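Local structure of PHD finger protein 14 (Danio rerio, 7D86) at residues A[11-16]-A[82-87]; A[69-74]-A[91-96]; A[100-105]-A[120-125]. The protein binds histone H3, preferring the unmodified form, through a region that includes this PHD–zinc-knuckle–PHD (PZP) module, and represses PDGFRA expression. One frame throughout, in Å; residues are numbered along the deposited sequence.

The chain first meets residues 11-16, in the loop ahead of strand 26-28, and contact 1 brings residues 82-87 back onto them, closing a long loop and tying the first PHD-type finger to the C2HC finger. Before that loop closes, the chain has passed 69-74, which contact 2 joins to 91-96, so contacts 1 and 2 cross. They meet directly: strand 85-87 of one pairs antiparallel with strand 93-95 of the other. Contact 3 follows in series, closing the short loop between 100-105, at the end of helix 96-101, and 120-125, on helix 120-123. Helix 96-101 leads back to the start, since Leu-100 packs on Val-14.

Contact 1: residues A[11-16]-A[82-87]; sequences ICCVCL and DGIFKE. With ZN (zinc ion), chain E.
The backbones of Cys-13 and Gly-83 approach to 5.9 Å, CA to CA, where an irregular turn of residues 11-16 passes the loop that leads into strand 85-87. Most of the touching is done by the sulfur of Cys-13. Its SG lies 3.7 Å from Ile-84 CB and is about as near to the CG2 branch, so the thiol sits against the root of the isoleucine and not its far end. A chi1 of 74° carries that sulfur out between its own backbone N and carbonyl carbon, towards Ile-84. Next along, Val-14 adds a single methyl contact, CG2 to Ile-84 CG2 at 3.8 Å, which leaves one isoleucine branch shared by two neighbours. Gly-83 has a phi of 83° and a psi of -170°, where a side chain would run into the preceding carbonyl oxygen. A water bridges the backbones: it donates to Cys-13 O at 2.9 Å, an oxygen that Gln-163 NE2 also bonds, and takes a weak bond from Ile-84 N.

Behind the apolar patch, the same turn wraps the metal. Cys-12 SG and Cys-15 SG each bind the zinc ion at 2.3 Å, with His-37 and Cys-40 supplying the other two ligands. Val-14 N donates to Cys-12 SG at 3.3 Å, and Cys-15 N adds a weak bond to the same sulfur, so two amides point at one thiolate and probably ease its negative charge. This is a CxxC zinc-binding turn of the first PHD finger, with the residues between its cysteines seated on the C2HC finger of the PZP module.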
ATOM      1  N   ILE A  11      -0.152   4.849 -13.745  1.00 43.31           N
ATOM      2  CA  ILE A  11       0.435   3.919 -12.787  1.00 40.11           C
ATOM      3  C   ILE A  11      -0.555   3.671 -11.662  1.00 40.04           C
ATOM      4  O   ILE A  11      -1.130   4.617 -11.116  1.00 40.98           O
ATOM      5  CB  ILE A  11       1.764   4.448 -12.223  1.00 43.92           C
ATOM      6  CG1 ILE A  11       2.735   4.730 -13.367  1.00 52.57           C
ATOM      7  CG2 ILE A  11       2.359   3.449 -11.201  1.00 39.79           C
ATOM      8  CD1 ILE A  11       4.041   5.336 -12.934  1.00 54.26           C
ATOM      9  N   CYS A  12      -0.723   2.400 -11.297  1.00 41.34           N
ATOM     10  CA  CYS A  12      -1.514   2.021 -10.132  1.00 41.07           C
ATOM     11  C   CYS A  12      -0.730   2.333  -8.864  1.00 36.79           C
ATOM     12  O   CYS A  12       0.395   1.857  -8.694  1.00 33.06           O
ATOM     13  CB  CYS A  12      -1.860   0.536 -10.181  1.00 37.37           C
ATOM     14  SG  CYS A  12      -2.718  -0.001  -8.690  1.00 35.57           S
ATOM     15  N   CYS A  13      -1.323   3.117  -7.967  1.00 36.41           N
ATOM     16  CA  CYS A  13      -0.636   3.509  -6.743  1.00 34.04           C
ATOM     17  C   CYS A  13      -0.618   2.399  -5.694  1.00 34.18           C
ATOM     18  O   CYS A  13      -0.042   2.588  -4.618  1.00 41.29           O
ATOM     19  CB  CYS A  13      -1.286   4.759  -6.158  1.00 40.50           C
ATOM     20  SG  CYS A  13      -2.866   4.413  -5.387  1.00 41.08           S
ATOM     21  N   VAL A  14      -1.212   1.248  -5.971  1.00 31.35           N
ATOM     22  CA  VAL A  14      -1.187   0.120  -5.045  1.00 33.81           C
ATOM     23  C   VAL A  14      -0.062  -0.849  -5.382  1.00 39.30           C
ATOM     24  O   VAL A  14       0.783  -1.144  -4.539  1.00 40.41           O
ATOM     25  CB  VAL A  14      -2.555  -0.596  -5.031  1.00 29.48           C
ATOM     26  CG1 VAL A  14      -2.474  -1.899  -4.203  1.00 30.95           C
ATOM     27  CG2 VAL A  14      -3.631   0.345  -4.478  1.00 31.85           C
ATOM     28  N   CYS A  15      -0.021  -1.336  -6.623  1.00 39.55           N
ATOM     29  CA  CYS A  15       0.984  -2.304  -7.042  1.00 36.73           C
ATOM     30  C   CYS A  15       2.129  -1.693  -7.839  1.00 33.85           C
ATOM     31  O   CYS A  15       3.085  -2.410  -8.147  1.00 34.93           O
ATOM     32  CB  CYS A  15       0.327  -3.411  -7.875  1.00 38.32           C
ATOM     33  SG  CYS A  15      -0.318  -2.838  -9.474  1.00 37.15           S
ATOM     34  N   LEU A  16       2.056  -0.404  -8.187  1.00 31.74           N
ATOM     35  CA  LEU A  16       3.033   0.321  -9.008  1.00 34.59           C
ATOM     36  C   LEU A  16       3.151  -0.221 -10.430  1.00 40.30           C
ATOM     37  O   LEU A  16       4.051   0.195 -11.170  1.00 39.78           O
ATOM     38  CB  LEU A  16       4.423   0.359  -8.353  1.00 33.08           C
ATOM     39  CG  LEU A  16       4.472   1.021  -6.968  1.00 34.51           C
ATOM     40  CD1 LEU A  16       5.899   1.079  -6.441  1.00 33.67           C
ATOM     41  CD2 LEU A  16       3.826   2.421  -6.963  1.00 32.02           C
ATOM     42  N   ASP A  82      -0.200  10.160   1.086  1.00 42.67           N
ATOM     43  CA  ASP A  82      -0.399   9.883  -0.324  1.00 49.79           C
ATOM     44  C   ASP A  82      -1.054   8.513  -0.508  1.00 48.34           C
ATOM     45  O   ASP A  82      -1.334   7.788   0.454  1.00 45.77           O
ATOM     46  CB  ASP A  82       0.932   9.969  -1.064  1.00 57.26           C
ATOM     47  CG  ASP A  82       1.591  11.326  -0.914  1.00 66.93           C
ATOM     48  OD1 ASP A  82       0.872  12.345  -0.961  1.00 70.01           O
ATOM     49  OD2 ASP A  82       2.826  11.375  -0.737  1.00 72.53           O
ATOM     50  N   GLY A  83      -1.312   8.155  -1.761  1.00 44.03           N
ATOM     51  CA  GLY A  83      -1.873   6.853  -2.050  1.00 41.42           C
ATOM     52  C   GLY A  83      -3.381   6.818  -1.875  1.00 37.88           C
ATOM     53  O   GLY A  83      -4.049   7.841  -1.713  1.00 38.21           O
ATOM     54  N   ILE A  84      -3.924   5.608  -1.915  1.00 33.48           N
ATOM     55  CA  ILE A  84      -5.367   5.436  -1.927  1.00 36.10           C
ATOM     56  C   ILE A  84      -5.785   4.670  -0.675  1.00 36.78           C
ATOM     57  O   ILE A  84      -5.054   3.810  -0.169  1.00 32.48           O
ATOM     58  CB  ILE A  84      -5.832   4.752  -3.236  1.00 36.70           C
ATOM     59  CG1 ILE A  84      -7.281   5.137  -3.548  1.00 35.63           C
ATOM     60  CG2 ILE A  84      -5.680   3.239  -3.179  1.00 33.60           C
ATOM     61  CD1 ILE A  84      -7.725   4.742  -4.928  1.00 35.90           C
ATOM     62  N   PHE A  85      -6.960   5.023  -0.155  1.00 38.25           N
ATOM     63  CA  PHE A  85      -7.424   4.605   1.161  1.00 35.82           C
ATOM     64  C   PHE A  85      -8.744   3.853   1.077  1.00 38.39           C
ATOM     65  O   PHE A  85      -9.536   4.040   0.152  1.00 30.31           O
ATOM     66  CB  PHE A  85      -7.629   5.807   2.094  1.00 32.81           C
ATOM     67  CG  PHE A  85      -6.373   6.532   2.449  1.00 35.66           C
ATOM     68  CD1 PHE A  85      -5.821   7.456   1.575  1.00 36.49           C
ATOM     69  CD2 PHE A  85      -5.760   6.317   3.674  1.00 37.23           C
ATOM     70  CE1 PHE A  85      -4.665   8.138   1.905  1.00 40.41           C
ATOM     71  CE2 PHE A  85      -4.607   7.000   4.015  1.00 39.23           C
ATOM     72  CZ  PHE A  85      -4.055   7.912   3.124  1.00 39.47           C
ATOM     73  N   LYS A  86      -8.966   3.002   2.085  1.00 36.45           N
ATOM     74  CA  LYS A  86     -10.258   2.383   2.356  1.00 36.27           C
ATOM     75  C   LYS A  86     -10.627   2.624   3.813  1.00 32.95           C
ATOM     76  O   LYS A  86      -9.752   2.735   4.678  1.00 34.06           O
ATOM     77  CB  LYS A  86     -10.246   0.857   2.091  1.00 37.73           C
ATOM     78  CG  LYS A  86     -10.232   0.432   0.625  1.00 41.97           C
ATOM     79  CD  LYS A  86     -11.626   0.454   0.020  1.00 42.44           C
ATOM     80  CE  LYS A  86     -11.667  -0.266  -1.323  1.00 44.36           C
ATOM     81  NZ  LYS A  86     -12.988  -0.125  -1.997  1.00 51.52           N
ATOM     82  N   GLU A  87     -11.928   2.657   4.087  1.00 30.17           N
ATOM     83  CA  GLU A  87     -12.414   2.894   5.439  1.00 35.84           C
ATOM     84  C   GLU A  87     -12.362   1.610   6.259  1.00 35.08           C
ATOM     85  O   GLU A  87     -12.610   0.518   5.740  1.00 35.38           O
ATOM     86  CB  GLU A  87     -13.847   3.440   5.393  1.00 37.07           C
ATOM     87  CG  GLU A  87     -14.306   4.105   6.676  1.00 42.52           C
ATOM     88  CD  GLU A  87     -15.602   4.895   6.492  1.00 50.75           C
ATOM     89  OE1 GLU A  87     -16.344   4.625   5.522  1.00 50.06           O
ATOM     90  OE2 GLU A  87     -15.867   5.795   7.315  1.00 55.42           O
TER
HETATM   91 ZN    ZN E 504      -2.525  -2.269  -9.210  1.00 41.18          ZN
HETATM   92  O   HOH W   1      -1.176   3.771  -2.229  1.00 36.23           O

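Contact 2: residues A[69-74]-A[91-96]; sequences NGVSPS and GRWVHV. With ZN (zinc ion), chain C.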
ATOM      1  N   ASN A  69     -16.290  10.572   0.870  1.00 45.40           N
ATOM      2  CA  ASN A  69     -16.603  11.046   2.212  1.00 48.41           C
ATOM      3  C   ASN A  69     -16.050  12.437   2.485  1.00 48.50           C
ATOM      4  O   ASN A  69     -16.101  12.891   3.631  1.00 56.89           O
ATOM      5  CB  ASN A  69     -16.068  10.069   3.265  1.00 53.04           C
ATOM      6  CG  ASN A  69     -16.821   8.751   3.282  1.00 63.10           C
ATOM      7  OD1 ASN A  69     -17.053   8.140   2.239  1.00 73.48           O
ATOM      8  ND2 ASN A  69     -17.209   8.309   4.473  1.00 61.25           N
ATOM      9  N   GLY A  70     -15.506  13.106   1.475  1.00 46.24           N
ATOM     10  CA  GLY A  70     -14.957  14.443   1.646  1.00 46.21           C
ATOM     11  C   GLY A  70     -13.837  14.565   2.655  1.00 45.61           C
ATOM     12  O   GLY A  70     -13.741  15.582   3.351  1.00 47.87           O
ATOM     13  N   VAL A  71     -12.972  13.557   2.749  1.00 46.61           N
ATOM     14  CA  VAL A  71     -11.852  13.612   3.680  1.00 43.34           C
ATOM     15  C   VAL A  71     -10.551  13.433   2.920  1.00 41.76           C
ATOM     16  O   VAL A  71     -10.492  12.744   1.897  1.00 41.16           O
ATOM     17  CB  VAL A  71     -11.964  12.546   4.791  1.00 42.79           C
ATOM     18  CG1 VAL A  71     -13.005  12.951   5.823  1.00 53.24           C
ATOM     19  CG2 VAL A  71     -12.312  11.208   4.186  1.00 42.53           C
ATOM     20  N   SER A  72      -9.504  14.076   3.430  1.00 46.17           N
ATOM     21  CA  SER A  72      -8.131  13.717   3.103  1.00 49.42           C
ATOM     22  C   SER A  72      -7.589  12.968   4.308  1.00 43.05           C
ATOM     23  O   SER A  72      -7.098  13.590   5.257  1.00 47.21           O
ATOM     24  CB  SER A  72      -7.274  14.946   2.792  1.00 56.76           C
ATOM     25  OG  SER A  72      -7.668  15.536   1.570  1.00 63.45           O
ATOM     26  N   PRO A  73      -7.681  11.649   4.325  1.00 42.72           N
ATOM     27  CA  PRO A  73      -7.457  10.911   5.566  1.00 45.68           C
ATOM     28  C   PRO A  73      -5.975  10.706   5.841  1.00 40.57           C
ATOM     29  O   PRO A  73      -5.115  10.918   4.989  1.00 40.59           O
ATOM     30  CB  PRO A  73      -8.160   9.581   5.291  1.00 46.82           C
ATOM     31  CG  PRO A  73      -7.926   9.362   3.824  1.00 42.81           C
ATOM     32  CD  PRO A  73      -7.948  10.744   3.190  1.00 42.45           C
ATOM     33  N   SER A  74      -5.695  10.312   7.075  1.00 43.07           N
ATOM     34  CA  SER A  74      -4.418   9.728   7.451  1.00 40.56           C
ATOM     35  C   SER A  74      -4.608   8.232   7.640  1.00 33.19           C
ATOM     36  O   SER A  74      -5.703   7.769   7.964  1.00 34.96           O
ATOM     37  CB  SER A  74      -3.876  10.354   8.739  1.00 45.04           C
ATOM     38  OG  SER A  74      -3.542  11.719   8.539  1.00 51.48           O
ATOM     39  N   GLY A  91     -14.614   3.309  11.417  1.00 45.78           N
ATOM     40  CA  GLY A  91     -14.728   4.627  10.832  1.00 45.24           C
ATOM     41  C   GLY A  91     -13.422   5.337  10.553  1.00 44.03           C
ATOM     42  O   GLY A  91     -13.439   6.545  10.315  1.00 45.63           O
ATOM     43  N   ARG A  92     -12.290   4.638  10.585  1.00 38.18           N
ATOM     44  CA  ARG A  92     -11.012   5.259  10.288  1.00 39.71           C
ATOM     45  C   ARG A  92     -10.557   4.800   8.909  1.00 35.36           C
ATOM     46  O   ARG A  92     -11.302   4.147   8.180  1.00 38.63           O
ATOM     47  CB  ARG A  92     -10.006   4.949  11.398  1.00 40.03           C
ATOM     48  CG  ARG A  92     -10.436   5.548  12.737  1.00 46.49           C
ATOM     49  CD  ARG A  92      -9.416   5.309  13.840  1.00 52.41           C
ATOM     50  NE  ARG A  92      -9.868   5.857  15.114  1.00 60.15           N
ATOM     51  CZ  ARG A  92     -10.701   5.226  15.933  1.00 69.24           C
ATOM     52  NH1 ARG A  92     -11.072   5.791  17.076  1.00 74.12           N
ATOM     53  NH2 ARG A  92     -11.166   4.029  15.606  1.00 69.87           N
ATOM     54  N   TRP A  93      -9.327   5.145   8.540  1.00 34.53           N
ATOM     55  CA  TRP A  93      -8.844   4.950   7.184  1.00 28.34           C
ATOM     56  C   TRP A  93      -7.478   4.280   7.201  1.00 29.31           C
ATOM     57  O   TRP A  93      -6.654   4.533   8.085  1.00 34.40           O
ATOM     58  CB  TRP A  93      -8.772   6.290   6.438  1.00 32.94           C
ATOM     59  CG  TRP A  93     -10.129   6.914   6.298  1.00 36.62           C
ATOM     60  CD1 TRP A  93     -10.761   7.737   7.193  1.00 39.55           C
ATOM     61  CD2 TRP A  93     -11.026   6.750   5.200  1.00 36.30           C
ATOM     62  NE1 TRP A  93     -12.001   8.096   6.711  1.00 40.43           N
ATOM     63  CE2 TRP A  93     -12.186   7.505   5.488  1.00 43.68           C
ATOM     64  CE3 TRP A  93     -10.959   6.047   3.994  1.00 35.93           C
ATOM     65  CZ2 TRP A  93     -13.267   7.571   4.610  1.00 44.81           C
ATOM     66  CZ3 TRP A  93     -12.027   6.107   3.131  1.00 37.17           C
ATOM     67  CH2 TRP A  93     -13.168   6.865   3.438  1.00 41.61           C
ATOM     68  N   VAL A  94      -7.261   3.403   6.225  1.00 33.57           N
ATOM     69  CA  VAL A  94      -5.962   2.778   6.004  1.00 26.96           C
ATOM     70  C   VAL A  94      -5.679   2.732   4.506  1.00 28.99           C
ATOM     71  O   VAL A  94      -6.596   2.642   3.687  1.00 33.20           O
ATOM     72  CB  VAL A  94      -5.894   1.353   6.614  1.00 36.54           C
ATOM     73  CG1 VAL A  94      -5.966   1.415   8.134  1.00 36.64           C
ATOM     74  CG2 VAL A  94      -7.008   0.479   6.062  1.00 36.31           C
ATOM     75  N   HIS A  95      -4.393   2.772   4.147  1.00 28.18           N
ATOM     76  CA  HIS A  95      -4.012   2.504   2.764  1.00 30.96           C
ATOM     77  C   HIS A  95      -4.433   1.098   2.358  1.00 31.97           C
ATOM     78  O   HIS A  95      -4.338   0.145   3.141  1.00 27.68           O
ATOM     79  CB  HIS A  95      -2.495   2.635   2.562  1.00 27.99           C
ATOM     80  CG  HIS A  95      -1.980   4.026   2.683  1.00 26.62           C
ATOM     81  ND1 HIS A  95      -1.217   4.442   3.751  1.00 30.52           N
ATOM     82  CD2 HIS A  95      -2.122   5.107   1.877  1.00 32.05           C
ATOM     83  CE1 HIS A  95      -0.916   5.718   3.603  1.00 31.06           C
ATOM     84  NE2 HIS A  95      -1.449   6.145   2.472  1.00 31.40           N
ATOM     85  N   VAL A  96      -4.884   0.962   1.111  1.00 31.91           N
ATOM     86  CA  VAL A  96      -5.033  -0.371   0.536  1.00 29.48           C
ATOM     87  C   VAL A  96      -3.715  -1.133   0.638  1.00 30.53           C
ATOM     88  O   VAL A  96      -3.687  -2.312   1.012  1.00 31.14           O
ATOM     89  CB  VAL A  96      -5.523  -0.279  -0.921  1.00 31.82           C
ATOM     90  CG1 VAL A  96      -5.367  -1.620  -1.616  1.00 31.71           C
ATOM     91  CG2 VAL A  96      -6.973   0.208  -0.975  1.00 30.82           C
TER
HETATM   92 ZN    ZN C 502      -0.699   3.425   5.399  1.00 32.58          ZN
HETATM   93  O   HOH W   2      -7.415   7.199   9.758  1.00 35.97           O
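Trp-93 turns its CG anti to the carbonyl carbon (chi1 -63°), and with chi2 at 87° the indole presents a face to Pro-73, with Val-71 approaching obliquely. This is where the linker leaving helix 65-68 of the first PHD finger lies across the beta hairpin of the C2HC finger, whose strands are 85-87 and 93-95. The linker starts from a Schellman motif, with Gly-70 at positive phi closing the helix. Pro-73 makes a CH-pi contact, its CB 3.9 Å from the centroid of the five-membered ring, and the same carbon comes within 3.5 Å of Trp-93 CG. Val-71 CG2 comes in beside the CE2-CZ2 side of the indole, 3.8 Å from Trp-93 CZ2. The Asn-69 side chain lies at the edge of the ring instead. Replacing Trp-93 with an alanine would probably take from Pro-73 the ring face it rests on and from Val-71 its apolar partner, opening a gap between linker and hairpin. Phe-85 of the neighbouring strand also touches the tryptophan, and Asp-65 brings helix 65-68 of the first PHD finger against it.

One water joins the two backbones: it accepts from Trp-93 N at 3.1 Å and lies close to Ser-74 O. Two residues on, His-95 stands right before helix 96-101 and binds zinc together with Cys-75, Cys-78 and Cys-98. Its imidazole uses both nitrogens, NE2 bonding to Asp-82 O while ND1 holds the metal at 2.0 Å.

Contact 3: residues A[100-105]-A[120-125]; sequences LYVPGV and EMNYSK
Asn-122 carries this contact, its amide directed from helix 120-123 at the turn formed by Val-102 to Val-105. That turn follows helix 96-101 of the C2HC finger, the helix that carries the zinc ligand Cys-98. The two ends of the amide meet different parts of it. ND2 gives a weak hydrogen bond to Pro-103 O at 3.1 Å; with an N-H...O angle of only 122°, the proton points well off the oxygen. OD1, the other end, lies 3.5 Å from Gly-104 O, but two acceptors cannot bond. That amide oxygen is instead occupied within its own region of the chain, accepting a hydrogen bond from Thr-119 N just ahead of the helix. Chi1 of -62° sets CG anti to the carbonyl carbon and directs the amide at the turn, ND2 towards Pro-103 O. Val-105 meets it at about a right angle, its CG2 methyl 4.0 Å from OD1, while Val-102 stays at the limit of contact and packs on Val-159 of helix 159-164.

The turn is a type II beta turn, with Gly-104 in the third place at phi 83°. A side chain there would crowd the preceding carbonyl oxygen and also run into Asn-122 ND2, so the amide can approach closely because nothing projects from this residue.

In chemical terms, the link from the end of helix 96-101 to helix 120-123 rests on one bent bond and light methyl contacts. The firmer bond of Asn-122, to Thr-119 N, is likely to be what fixes the amide's rotation and aims ND2 at Pro-103.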
ATOM      1  N   LEU A 100      -2.652  -4.766   2.602  1.00 30.36           N
ATOM      2  CA  LEU A 100      -2.151  -5.974   1.948  1.00 29.42           C
ATOM      3  C   LEU A 100      -0.941  -6.556   2.658  1.00 33.35           C
ATOM      4  O   LEU A 100      -0.681  -7.761   2.544  1.00 35.00           O
ATOM      5  CB  LEU A 100      -1.784  -5.680   0.495  1.00 32.64           C
ATOM      6  CG  LEU A 100      -2.952  -5.165  -0.348  1.00 39.40           C
ATOM      7  CD1 LEU A 100      -2.489  -4.811  -1.755  1.00 37.70           C
ATOM      8  CD2 LEU A 100      -4.054  -6.219  -0.373  1.00 40.72           C
ATOM      9  N   TYR A 101      -0.175  -5.734   3.371  1.00 30.91           N
ATOM     10  CA  TYR A 101       1.118  -6.193   3.857  1.00 28.04           C
ATOM     11  C   TYR A 101       1.212  -6.317   5.367  1.00 30.19           C
ATOM     12  O   TYR A 101       2.058  -7.072   5.846  1.00 27.39           O
ATOM     13  CB  TYR A 101       2.240  -5.268   3.351  1.00 26.52           C
ATOM     14  CG  TYR A 101       2.558  -5.487   1.899  1.00 26.70           C
ATOM     15  CD1 TYR A 101       1.824  -4.843   0.903  1.00 28.24           C
ATOM     16  CD2 TYR A 101       3.579  -6.354   1.509  1.00 27.77           C
ATOM     17  CE1 TYR A 101       2.099  -5.050  -0.435  1.00 25.33           C
ATOM     18  CE2 TYR A 101       3.865  -6.558   0.166  1.00 29.90           C
ATOM     19  CZ  TYR A 101       3.119  -5.905  -0.798  1.00 27.83           C
ATOM     20  OH  TYR A 101       3.374  -6.103  -2.130  1.00 30.84           O
ATOM     21  N   VAL A 102       0.386  -5.607   6.129  1.00 28.42           N
ATOM     22  CA  VAL A 102       0.414  -5.749   7.582  1.00 27.22           C
ATOM     23  C   VAL A 102      -0.217  -7.090   7.950  1.00 31.07           C
ATOM     24  O   VAL A 102      -1.366  -7.365   7.574  1.00 31.26           O
ATOM     25  CB  VAL A 102      -0.288  -4.571   8.282  1.00 28.08           C
ATOM     26  CG1 VAL A 102      -0.368  -4.822   9.791  1.00 26.58           C
ATOM     27  CG2 VAL A 102       0.453  -3.262   8.000  1.00 28.38           C
ATOM     28  N   PRO A 103       0.501  -7.962   8.659  1.00 28.79           N
ATOM     29  CA  PRO A 103      -0.077  -9.263   9.035  1.00 31.80           C
ATOM     30  C   PRO A 103      -1.348  -9.116   9.864  1.00 29.88           C
ATOM     31  O   PRO A 103      -1.507  -8.182  10.648  1.00 32.74           O
ATOM     32  CB  PRO A 103       1.038  -9.926   9.855  1.00 29.91           C
ATOM     33  CG  PRO A 103       2.307  -9.285   9.385  1.00 30.85           C
ATOM     34  CD  PRO A 103       1.934  -7.861   8.987  1.00 28.14           C
ATOM     35  N   GLY A 104      -2.252 -10.076   9.697  1.00 34.64           N
ATOM     36  CA  GLY A 104      -3.463 -10.129  10.486  1.00 33.75           C
ATOM     37  C   GLY A 104      -4.594  -9.260   9.980  1.00 33.70           C
ATOM     38  O   GLY A 104      -5.652  -9.211  10.619  1.00 36.66           O
ATOM     39  N   VAL A 105      -4.407  -8.564   8.866  1.00 34.17           N
ATOM     40  CA  VAL A 105      -5.472  -7.805   8.229  1.00 36.27           C
ATOM     41  C   VAL A 105      -6.130  -8.702   7.185  1.00 40.07           C
ATOM     42  O   VAL A 105      -5.445  -9.316   6.360  1.00 38.75           O
ATOM     43  CB  VAL A 105      -4.932  -6.512   7.600  1.00 39.62           C
ATOM     44  CG1 VAL A 105      -6.063  -5.716   6.978  1.00 42.81           C
ATOM     45  CG2 VAL A 105      -4.208  -5.659   8.645  1.00 35.83           C
ATOM     46  N   GLU A 120      -7.757  -6.485  17.690  1.00 36.42           N
ATOM     47  CA  GLU A 120      -6.994  -6.129  18.879  1.00 40.46           C
ATOM     48  C   GLU A 120      -5.508  -6.355  18.658  1.00 39.03           C
ATOM     49  O   GLU A 120      -4.680  -5.562  19.113  1.00 39.33           O
ATOM     50  CB  GLU A 120      -7.457  -6.947  20.083  1.00 43.78           C
ATOM     51  CG  GLU A 120      -8.880  -6.731  20.507  1.00 57.70           C
ATOM     52  CD  GLU A 120      -9.131  -7.272  21.899  1.00 66.07           C
ATOM     53  OE1 GLU A 120      -8.451  -6.815  22.842  1.00 67.98           O
ATOM     54  OE2 GLU A 120      -9.989  -8.166  22.045  1.00 70.99           O
ATOM     55  N   MET A 121      -5.157  -7.450  17.974  1.00 36.63           N
ATOM     56  CA  MET A 121      -3.754  -7.747  17.711  1.00 34.88           C
ATOM     57  C   MET A 121      -3.116  -6.645  16.875  1.00 35.73           C
ATOM     58  O   MET A 121      -2.026  -6.162  17.198  1.00 40.43           O
ATOM     59  CB  MET A 121      -3.628  -9.118  17.027  1.00 34.45           C
ATOM     60  CG  MET A 121      -4.044 -10.309  17.902  1.00 35.47           C
ATOM     61  SD  MET A 121      -5.825 -10.603  18.127  1.00 41.70           S
ATOM     62  CE  MET A 121      -6.314 -11.287  16.540  1.00 42.72           C
ATOM     63  N   ASN A 122      -3.793  -6.225  15.798  1.00 32.08           N
ATOM     64  CA  ASN A 122      -3.308  -5.110  14.985  1.00 31.88           C
ATOM     65  C   ASN A 122      -3.114  -3.859  15.831  1.00 34.18           C
ATOM     66  O   ASN A 122      -2.066  -3.204  15.763  1.00 37.16           O
ATOM     67  CB  ASN A 122      -4.291  -4.805  13.849  1.00 33.56           C
ATOM     68  CG  ASN A 122      -4.463  -5.957  12.882  1.00 35.90           C
ATOM     69  OD1 ASN A 122      -5.571  -6.224  12.415  1.00 39.29           O
ATOM     70  ND2 ASN A 122      -3.368  -6.636  12.563  1.00 38.92           N
ATOM     71  N   TYR A 123      -4.136  -3.503  16.614  1.00 33.47           N
ATOM     72  CA  TYR A 123      -4.103  -2.266  17.390  1.00 35.41           C
ATOM     73  C   TYR A 123      -2.976  -2.275  18.408  1.00 37.42           C
ATOM     74  O   TYR A 123      -2.375  -1.233  18.690  1.00 35.65           O
ATOM     75  CB  TYR A 123      -5.439  -2.066  18.101  1.00 36.41           C
ATOM     76  CG  TYR A 123      -6.593  -1.731  17.200  1.00 37.86           C
ATOM     77  CD1 TYR A 123      -6.434  -0.855  16.130  1.00 36.15           C
ATOM     78  CD2 TYR A 123      -7.857  -2.268  17.432  1.00 44.06           C
ATOM     79  CE1 TYR A 123      -7.501  -0.527  15.312  1.00 40.29           C
ATOM     80  CE2 TYR A 123      -8.932  -1.947  16.619  1.00 48.91           C
ATOM     81  CZ  TYR A 123      -8.747  -1.075  15.560  1.00 47.49           C
ATOM     82  OH  TYR A 123      -9.819  -0.756  14.753  1.00 46.40           O
ATOM     83  N   SER A 124      -2.685  -3.442  18.985  1.00 35.82           N
ATOM     84  CA  SER A 124      -1.623  -3.554  19.972  1.00 39.71           C
ATOM     85  C   SER A 124      -0.235  -3.407  19.364  1.00 41.82           C
ATOM     86  O   SER A 124       0.741  -3.302  20.114  1.00 43.57           O
ATOM     87  CB  SER A 124      -1.730  -4.898  20.702  1.00 41.42           C
ATOM     88  OG  SER A 124      -1.444  -5.973  19.818  1.00 43.31           O
ATOM     89  N   LYS A 125      -0.121  -3.393  18.034  1.00 40.70           N
ATOM     90  CA  LYS A 125       1.175  -3.245  17.383  1.00 41.15           C
ATOM     91  C   LYS A 125       1.553  -1.794  17.116  1.00 35.94           C
ATOM     92  O   LYS A 125       2.709  -1.537  16.769  1.00 34.97           O
ATOM     93  CB  LYS A 125       1.209  -4.001  16.047  1.00 39.58           C
ATOM     94  CG  LYS A 125       0.898  -5.483  16.130  1.00 45.56           C
ATOM     95  CD  LYS A 125       2.039  -6.260  16.740  1.00 49.39           C
ATOM     96  CE  LYS A 125       1.663  -7.723  16.880  1.00 53.82           C
ATOM     97  NZ  LYS A 125       2.627  -8.454  17.737  1.00 55.79           N
TER